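Local coordinates for sortase family protein (Streptococcus agalactiae, PDB 4D7W), which probably acts as a class C sortase, a cysteine transpeptidase taking part in the assembly of type 2B pili on the cell surface, at residues K28-N31 / K32-K35. Residues are numbered along the deposited sequence; the frame is centred on the assembly and turned at random.
Sequences KEYN and KQFK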
# COMPACT_ATOMS: atom_id res chain seq x y z
N LYS A 28 2.02 -4.24 -13.84
CA LYS A 28 3.42 -3.94 -14.13
C LYS A 28 3.54 -2.84 -15.17
O LYS A 28 4.35 -1.93 -15.04
CB LYS A 28 4.14 -5.19 -14.60
CG LYS A 28 4.26 -6.25 -13.53
CD LYS A 28 5.16 -7.37 -14.03
CE LYS A 28 5.36 -8.40 -12.95
NZ LYS A 28 6.22 -9.50 -13.51
N GLU A 29 2.73 -2.93 -16.21
CA GLU A 29 2.73 -1.90 -17.23
C GLU A 29 2.38 -0.56 -16.59
O GLU A 29 3.02 0.45 -16.85
CB GLU A 29 1.74 -2.25 -18.34
CG GLU A 29 1.96 -1.48 -19.59
CD GLU A 29 3.27 -1.85 -20.26
OE1 GLU A 29 3.87 -2.89 -19.90
OE2 GLU A 29 3.69 -1.10 -21.16
N TYR A 30 1.35 -0.56 -15.76
CA TYR A 30 0.93 0.64 -15.05
C TYR A 30 2.09 1.25 -14.26
O TYR A 30 2.38 2.44 -14.40
CB TYR A 30 -0.22 0.31 -14.12
CG TYR A 30 -0.78 1.50 -13.36
CD1 TYR A 30 -1.83 2.25 -13.90
CD2 TYR A 30 -0.30 1.84 -12.10
CE1 TYR A 30 -2.38 3.32 -13.20
CE2 TYR A 30 -0.84 2.91 -11.39
CZ TYR A 30 -1.87 3.65 -11.95
OH TYR A 30 -2.40 4.70 -11.25
N ASN A 31 2.77 0.44 -13.45
CA ASN A 31 3.84 0.95 -12.61
C ASN A 31 5.08 1.42 -13.38
O ASN A 31 5.99 2.03 -12.82
CB ASN A 31 4.25 -0.12 -11.59
CG ASN A 31 3.53 0.04 -10.27
OD1 ASN A 31 2.59 0.81 -10.15
ND2 ASN A 31 3.97 -0.72 -9.27
N LYS A 32 5.13 1.11 -14.67
CA LYS A 32 6.25 1.57 -15.50
C LYS A 32 6.24 3.07 -15.71
O LYS A 32 7.28 3.67 -15.95
CB LYS A 32 6.23 0.88 -16.88
CG LYS A 32 6.89 -0.47 -16.90
CD LYS A 32 6.94 -1.01 -18.32
CE LYS A 32 7.58 -2.38 -18.35
NZ LYS A 32 6.76 -3.37 -17.60
N GLN A 33 5.06 3.69 -15.61
CA GLN A 33 4.95 5.11 -15.93
C GLN A 33 5.68 6.01 -14.94
O GLN A 33 6.09 7.11 -15.30
CB GLN A 33 3.49 5.52 -16.00
CG GLN A 33 2.84 5.72 -14.64
CD GLN A 33 1.35 5.96 -14.77
OE1 GLN A 33 0.91 7.07 -15.07
NE2 GLN A 33 0.55 4.90 -14.58
N PHE A 34 5.83 5.56 -13.70
CA PHE A 34 6.30 6.47 -12.64
C PHE A 34 7.74 6.94 -12.83
O PHE A 34 8.10 8.03 -12.39
CB PHE A 34 6.11 5.80 -11.29
CG PHE A 34 4.67 5.65 -10.93
CD1 PHE A 34 3.98 6.71 -10.35
CD2 PHE A 34 3.98 4.49 -11.24
CE1 PHE A 34 2.63 6.59 -10.05
CE2 PHE A 34 2.62 4.37 -10.96
CZ PHE A 34 1.95 5.42 -10.36
N LYS A 35 8.55 6.14 -13.52
CA LYS A 35 9.94 6.52 -13.78
C LYS A 35 9.99 7.86 -14.51
O LYS A 35 10.85 8.69 -14.20
CB LYS A 35 10.66 5.44 -14.59
CG LYS A 35 12.17 5.62 -14.62
CD LYS A 35 12.87 4.52 -15.42
CE LYS A 35 14.37 4.77 -15.47
NZ LYS A 35 15.10 3.74 -16.28
O HOH W 1 8.48 3.21 -12.90
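Gln33 points NE2 over the face of the Tyr30 ring, 3.5 Å above its plane near the centre, with its amide plane steep to the ring (72°). The same NE2 donates to Tyr30 O at 3.1 Å, the acceptor lying close to the amide plane. Gln33 CG sits between its own backbone N and carbonyl carbon (chi1 78°), which turns the chain back toward residue 30. Gln33 N also reaches Tyr30 O, at 3.2 Å and from the opposite face of the carbonyl, so two N-H groups of one residue grip this oxygen, and the NE2 bond holds the amide in its rotation. These bonds form where helix 17-31 gives way to the short helix 34-37, in the N-terminal helical region that packs beside the sortase beta-barrel. Lys32 N likewise bonds three residues back, to Glu29 O at 3.1 Å, as in a 3-10 turn; its bond to Lys28 O is weak. Phe34 meets the Tyr30 ring obliquely, the planes at 62°, and Tyr30 CE2 lies 3.8 Å from Phe34 CE2. Asn31 O comes to the edge of the Phe34 ring, 3.5 Å from Phe34 CD2. The Asn31 amide stands nearly perpendicular to that ring; its OD1 accepts from Leu98 N and its ND2 donates to Gly101 O, joining this turn to the loop at 98-101. On the exposed side, Lys32 bends at its last torsion to bring NZ within 3.7 Å of Glu29 OE1, a long salt bridge.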